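Local structure of lipoprotein (Burkholderia cenocepacia, 4QHQ) at residues Gln158-Leu163 with Ala169-Asn174; Glu111-Leu116 with Ser195-Leu200. The protein binds methionine in the cleft between its two lobes and probably delivers it to an ABC transporter as a substrate-binding lipoprotein of the NlpA family. All blocks are in the same frame, centred on the assembly; numbering follows the deposited sequence.

Interaction 1: residues Gln158-Leu163 with Ala169-Asn174; sequences QLPRVL and AVINTN. With MET (methionine), chain B.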
loop_
_atom_site.group_PDB
_atom_site.type_symbol
_atom_site.label_atom_id
_atom_site.label_comp_id
_atom_site.label_asym_id
_atom_site.label_seq_id
_atom_site.Cartn_x
_atom_site.Cartn_y
_atom_site.Cartn_z
ATOM N N GLN A 158 3.758 0.865 11.839
ATOM C CA GLN A 158 4.329 1.596 12.973
ATOM C C GLN A 158 4.996 2.906 12.570
ATOM O O GLN A 158 5.242 3.763 13.422
ATOM C CB GLN A 158 5.340 0.737 13.740
ATOM C CG GLN A 158 4.824 -0.592 14.262
ATOM C CD GLN A 158 3.700 -0.453 15.277
ATOM O OE1 GLN A 158 3.514 0.602 15.884
ATOM N NE2 GLN A 158 2.944 -1.528 15.462
ATOM N N LEU A 159 5.308 3.058 11.284
ATOM C CA LEU A 159 6.084 4.204 10.805
ATOM C C LEU A 159 5.581 5.606 11.200
ATOM O O LEU A 159 6.409 6.450 11.573
ATOM C CB LEU A 159 6.328 4.083 9.298
ATOM C CG LEU A 159 7.322 2.966 8.951
ATOM C CD1 LEU A 159 7.272 2.601 7.472
ATOM C CD2 LEU A 159 8.742 3.340 9.362
ATOM N N PRO A 160 4.253 5.858 11.132
ATOM C CA PRO A 160 3.816 7.195 11.563
ATOM C C PRO A 160 4.164 7.487 13.014
ATOM O O PRO A 160 4.399 8.648 13.371
ATOM C CB PRO A 160 2.294 7.136 11.407
ATOM C CG PRO A 160 2.062 6.124 10.340
ATOM C CD PRO A 160 3.153 5.097 10.501
ATOM N N ARG A 161 4.223 6.444 13.838
ATOM C CA ARG A 161 4.471 6.622 15.260
ATOM C C ARG A 161 5.947 6.646 15.667
ATOM O O ARG A 161 6.256 6.654 16.851
ATOM C CB ARG A 161 3.679 5.596 16.076
ATOM C CG ARG A 161 2.180 5.833 15.967
ATOM C CD ARG A 161 1.358 4.880 16.830
ATOM N NE ARG A 161 1.427 3.480 16.393
ATOM C CZ ARG A 161 0.834 3.001 15.303
ATOM N NH1 ARG A 161 0.141 3.812 14.510
ATOM N NH2 ARG A 161 0.934 1.706 14.997
ATOM N N VAL A 162 6.850 6.688 14.688
ATOM C CA VAL A 162 8.265 6.939 14.992
ATOM C C VAL A 162 8.770 8.248 14.386
ATOM O O VAL A 162 9.952 8.566 14.490
ATOM C CB VAL A 162 9.199 5.783 14.540
ATOM C CG1 VAL A 162 8.748 4.448 15.143
ATOM C CG2 VAL A 162 9.286 5.706 13.019
ATOM N N LEU A 163 7.874 9.008 13.763
ATOM C CA LEU A 163 8.261 10.266 13.123
ATOM C C LEU A 163 8.988 11.244 14.039
ATOM O O LEU A 163 9.845 11.998 13.579
ATOM C CB LEU A 163 7.051 10.946 12.492
ATOM C CG LEU A 163 6.793 10.458 11.070
ATOM C CD1 LEU A 163 5.521 11.076 10.511
ATOM C CD2 LEU A 163 7.987 10.785 10.163
ATOM N N ALA A 169 10.815 9.427 7.132
ATOM C CA ALA A 169 10.318 8.066 6.975
ATOM C C ALA A 169 9.542 7.946 5.683
ATOM O O ALA A 169 8.858 8.880 5.281
ATOM C CB ALA A 169 9.427 7.673 8.141
ATOM N N VAL A 170 9.660 6.794 5.038
ATOM C CA VAL A 170 8.847 6.497 3.863
ATOM C C VAL A 170 7.644 5.701 4.364
ATOM O O VAL A 170 7.812 4.630 4.965
ATOM C CB VAL A 170 9.626 5.687 2.823
ATOM C CG1 VAL A 170 8.726 5.405 1.610
ATOM C CG2 VAL A 170 10.893 6.424 2.405
ATOM N N ILE A 171 6.443 6.235 4.158
ATOM C CA ILE A 171 5.240 5.690 4.796
ATOM C C ILE A 171 4.137 5.450 3.782
ATOM O O ILE A 171 3.794 6.345 3.008
ATOM C CB ILE A 171 4.692 6.644 5.886
ATOM C CG1 ILE A 171 5.792 7.026 6.883
ATOM C CG2 ILE A 171 3.503 6.024 6.631
ATOM C CD1 ILE A 171 5.299 7.935 8.005
ATOM N N ASN A 172 3.622 4.223 3.767
ATOM C CA ASN A 172 2.471 3.879 2.923
ATOM C C ASN A 172 1.304 4.821 3.146
ATOM O O ASN A 172 0.980 5.188 4.268
ATOM C CB ASN A 172 2.017 2.439 3.163
ATOM C CG ASN A 172 3.029 1.417 2.696
ATOM O OD1 ASN A 172 2.995 0.953 1.538
ATOM N ND2 ASN A 172 3.925 1.047 3.586
ATOM N N THR A 173 0.662 5.203 2.055
ATOM C CA THR A 173 -0.374 6.218 2.112
ATOM C C THR A 173 -1.548 5.865 3.043
ATOM O O THR A 173 -2.050 6.736 3.737
ATOM C CB THR A 173 -0.813 6.602 0.695
ATOM O OG1 THR A 173 0.244 7.359 0.086
ATOM C CG2 THR A 173 -2.087 7.413 0.706
ATOM N N ASN A 174 -1.961 4.596 3.099
ATOM C CA ASN A 174 -3.075 4.240 3.992
ATOM C C ASN A 174 -2.748 4.574 5.450
ATOM O O ASN A 174 -3.583 5.107 6.174
ATOM C CB ASN A 174 -3.501 2.775 3.827
ATOM C CG ASN A 174 -2.423 1.802 4.217
ATOM O OD1 ASN A 174 -1.446 1.613 3.489
ATOM N ND2 ASN A 174 -2.577 1.190 5.383
HETATM N N MET B . -2.418 0.632 0.224
HETATM C CA MET B . -0.996 0.296 0.314
HETATM C C MET B . -0.192 1.069 -0.708
HETATM O O MET B . -0.648 1.215 -1.836
HETATM C CB MET B . -0.816 -1.213 0.112
HETATM C CG MET B . 0.643 -1.693 0.234
HETATM S SD MET B . 0.808 -3.465 -0.073
HETATM C CE MET B . -0.049 -4.156 1.344
HETATM O OXT MET B . 0.904 1.576 -0.414
#

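Interaction 2: residues Glu111-Leu116 with Ser195-Leu200; sequences ENRALL and SPYANL. With MET (methionine), chain B.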
loop_
_atom_site.group_PDB
_atom_site.type_symbol
_atom_site.label_atom_id
_atom_site.label_comp_id
_atom_site.label_asym_id
_atom_site.label_seq_id
_atom_site.Cartn_x
_atom_site.Cartn_y
_atom_site.Cartn_z
ATOM N N GLU A 111 9.487 -2.434 1.303
ATOM C CA GLU A 111 10.841 -2.012 1.618
ATOM C C GLU A 111 11.550 -1.702 0.303
ATOM O O GLU A 111 12.183 -0.658 0.153
ATOM C CB GLU A 111 11.623 -3.078 2.392
ATOM C CG GLU A 111 13.077 -2.673 2.530
ATOM C CD GLU A 111 13.814 -3.308 3.685
ATOM O OE1 GLU A 111 13.278 -4.173 4.398
ATOM O OE2 GLU A 111 14.979 -2.911 3.891
ATOM N N ASN A 112 11.429 -2.612 -0.655
ATOM C CA ASN A 112 12.003 -2.415 -1.973
ATOM C C ASN A 112 11.498 -1.121 -2.602
ATOM O O ASN A 112 12.282 -0.311 -3.115
ATOM C CB ASN A 112 11.687 -3.606 -2.869
ATOM C CG ASN A 112 12.311 -3.482 -4.236
ATOM O OD1 ASN A 112 13.529 -3.521 -4.371
ATOM N ND2 ASN A 112 11.477 -3.346 -5.261
ATOM N N ARG A 113 10.194 -0.919 -2.519
ATOM C CA ARG A 113 9.553 0.271 -3.036
ATOM C C ARG A 113 10.122 1.546 -2.414
ATOM O O ARG A 113 10.423 2.527 -3.115
ATOM C CB ARG A 113 8.067 0.179 -2.731
ATOM C CG ARG A 113 7.246 1.371 -3.176
ATOM C CD ARG A 113 5.820 1.147 -2.738
ATOM N NE ARG A 113 4.906 2.113 -3.326
ATOM C CZ ARG A 113 3.609 2.153 -3.063
ATOM N NH1 ARG A 113 3.091 1.290 -2.189
ATOM N NH2 ARG A 113 2.834 3.048 -3.660
ATOM N N ALA A 114 10.250 1.544 -1.091
ATOM C CA ALA A 114 10.805 2.695 -0.369
ATOM C C ALA A 114 12.244 2.992 -0.769
ATOM O O ALA A 114 12.609 4.148 -0.944
ATOM C CB ALA A 114 10.720 2.459 1.127
ATOM N N LEU A 115 13.057 1.948 -0.896
ATOM C CA LEU A 115 14.462 2.132 -1.228
ATOM C C LEU A 115 14.610 2.640 -2.660
ATOM O O LEU A 115 15.509 3.435 -2.954
ATOM C CB LEU A 115 15.234 0.828 -1.018
ATOM C CG LEU A 115 15.348 0.418 0.451
ATOM C CD1 LEU A 115 16.126 -0.876 0.593
ATOM C CD2 LEU A 115 16.011 1.527 1.255
ATOM N N LEU A 116 13.721 2.192 -3.545
ATOM C CA LEU A 116 13.722 2.688 -4.919
ATOM C C LEU A 116 13.371 4.173 -4.964
ATOM O O LEU A 116 13.982 4.934 -5.719
ATOM C CB LEU A 116 12.748 1.900 -5.792
ATOM C CG LEU A 116 13.139 0.463 -6.123
ATOM C CD1 LEU A 116 12.025 -0.220 -6.901
ATOM C CD2 LEU A 116 14.429 0.441 -6.911
ATOM N N SER A 195 3.981 3.809 -11.461
ATOM C CA SER A 195 4.626 2.774 -10.669
ATOM C C SER A 195 3.795 1.498 -10.790
ATOM O O SER A 195 2.656 1.535 -11.267
ATOM C CB SER A 195 4.684 3.200 -9.205
ATOM O OG SER A 195 3.444 2.921 -8.568
ATOM N N PRO A 196 4.353 0.365 -10.349
ATOM C CA PRO A 196 3.580 -0.882 -10.433
ATOM C C PRO A 196 2.694 -1.129 -9.212
ATOM O O PRO A 196 2.254 -2.257 -9.025
ATOM C CB PRO A 196 4.668 -1.954 -10.498
ATOM C CG PRO A 196 5.806 -1.358 -9.724
ATOM C CD PRO A 196 5.772 0.119 -10.025
ATOM N N TYR A 197 2.389 -0.107 -8.432
ATOM C CA TYR A 197 1.761 -0.323 -7.127
ATOM C C TYR A 197 0.252 -0.067 -7.021
ATOM O O TYR A 197 -0.265 0.209 -5.929
ATOM C CB TYR A 197 2.542 0.443 -6.041
ATOM C CG TYR A 197 3.983 0.017 -6.016
ATOM C CD1 TYR A 197 4.348 -1.229 -5.530
ATOM C CD2 TYR A 197 4.992 0.856 -6.500
ATOM C CE1 TYR A 197 5.669 -1.646 -5.536
ATOM C CE2 TYR A 197 6.316 0.446 -6.499
ATOM C CZ TYR A 197 6.651 -0.799 -6.012
ATOM O OH TYR A 197 7.954 -1.220 -6.002
ATOM N N ALA A 198 -0.472 -0.204 -8.130
ATOM C CA ALA A 198 -1.929 -0.140 -8.039
ATOM C C ALA A 198 -2.429 -1.209 -7.091
ATOM O O ALA A 198 -1.968 -2.347 -7.122
ATOM C CB ALA A 198 -2.587 -0.317 -9.407
ATOM N N ASN A 199 -3.394 -0.840 -6.271
ATOM C CA ASN A 199 -3.973 -1.787 -5.339
ATOM C C ASN A 199 -5.052 -2.617 -6.045
ATOM O O ASN A 199 -5.475 -2.281 -7.156
ATOM C CB ASN A 199 -4.549 -1.055 -4.121
ATOM C CG ASN A 199 -3.487 -0.599 -3.142
ATOM O OD1 ASN A 199 -3.745 -0.551 -1.949
ATOM N ND2 ASN A 199 -2.295 -0.239 -3.635
ATOM N N LEU A 200 -5.509 -3.685 -5.397
ATOM C CA LEU A 200 -6.359 -4.645 -6.086
ATOM C C LEU A 200 -7.292 -5.370 -5.120
ATOM O O LEU A 200 -7.090 -5.406 -3.900
ATOM C CB LEU A 200 -5.474 -5.640 -6.855
ATOM C CG LEU A 200 -4.443 -6.455 -6.056
ATOM C CD1 LEU A 200 -5.022 -7.719 -5.434
ATOM C CD2 LEU A 200 -3.249 -6.842 -6.878
HETATM N N MET B . -2.418 0.632 0.224
HETATM C CA MET B . -0.996 0.296 0.314
HETATM C C MET B . -0.192 1.069 -0.708
HETATM O O MET B . -0.648 1.215 -1.836
HETATM C CB MET B . -0.816 -1.213 0.112
HETATM C CG MET B . 0.643 -1.693 0.234
HETATM S SD MET B . 0.808 -3.465 -0.073
HETATM C CE MET B . -0.049 -4.156 1.344
HETATM O OXT MET B . 0.904 1.576 -0.414
HETATM O O HOH W 1 8.496 -3.455 -4.778
HETATM O O HOH W 2 -0.091 2.425 -4.279
#

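Interaction 1: residues Gln158-Leu163 with Ala169-Asn174
Ile-171 is the hub of an apolar contact between residues 158-163, which include a 3-10 turn, and strand 168-171. Three side chains of this segment meet its branches. CB of Leu-159 lies 3.8 Å from Ile-171 CG1. Pro-160 crosses Ile-171 obliquely, with its CG 4.0 Å from Ile-171 CG2. Leu-163 and Ile-171 reach toward each other tip to tip, CD1 to CD1, at 4.0 Å. With chi1 at -52°, Ile-171 sets CG1 anti to its carbonyl carbon, and the extended chi2 carries CD1 up to the backbone N and CA of Pro-160. The other methyl of Leu-163, CD2, rests on Ala-169 CB.

No hydrogen bond joins the two segments. Leu-159 CD1 lies 3.3 Å from Val-170 O, a buried carbonyl oxygen with no polar partner in the model.

Beyond the strand, Asn-172 and Asn-174 belong to the methionine pocket. Tyr-38 OH hydrogen-bonds to Asn-174 OD1.

Strand 168-171 lies within a mixed sheet, between strands 101-105 and 84-86. The turn packs on one side of it, where Leu-159 also touches Ala-103, Pro-105 and Leu-154. Val-170 points away from the turn and packs on Ala-114 and Leu-118 of helix 108-120.

Interaction 2: residues Glu111-Leu116 with Ser195-Leu200
Arg-113 of helix 108-120 lies flat on the ring of Tyr-197, a cation-pi stack beside the bound methionine in this periplasmic-binding-protein fold. The guanidinium and ring planes are 18° apart and their centres 4.3 Å apart. The two side chains run past each other in opposite directions. Arg-113 CB and CG therefore sit near the phenol end of the ring, and its guanidinium reaches back over Tyr-197 CB. Between these ends, Arg-113 CD makes a CH-pi contact, 3.6 Å from the centroid of the Tyr-197 ring and almost on the ring normal. Arg-113 can span the ring because its chain is extended, with CG anti to the backbone N (chi1 178°). Pro-196 CG lies over the opposite face of Tyr-197, offset toward the rim.

The stack leaves the edge of the guanidinium turned to the ligand carboxylate. Arg-113 NH1 donates to methionine OXT at 2.8 Å, and NH2 forms a salt bridge with Glu-191. Two anionic partners, together with the stacked ring, probably fix the rotation of the guanidinium.

Asn-199 holds the amino acid's head group with both ends of its amide. Its OD1 accepts from methionine N, and its ND2 donates to methionine O at 2.8 Å with an angle of 159°. Ser-195 OG accepts from Tyr-197 N, an ST turn that helps shape the loop before Asn-199. His-57 meets the Tyr-197 ring edge-to-face.

Asn-112 crosses Tyr-197 at about a right angle, and its OD1 is bonded to Ala-137 N. A water in the plane of the ring bridges the pair, 3.0 Å from Asn-112 ND2, from which it accepts, and 2.6 Å from Tyr-197 OH.

Both contacts are buried, but their chemistry differs. Interaction 1 is apolar and local: it packs a turn against a nearby strand of the five-stranded sheet. Interaction 2 joins parts of the chain far apart in sequence, and is built on a charged stack, waters and ligand bonds. It links helix 108-120 to the loop that leads into strand 199-204 of the six-stranded sheet. The contacts meet on that helix, where Val-170 CG1 lies 3.6 Å from Ala-114 CB. Both also reach methionine: interaction 1 through Asn-172 and Asn-174, just past the end of its strand, interaction 2 through Arg-113 and Asn-199. Their centres are about 15 Å apart.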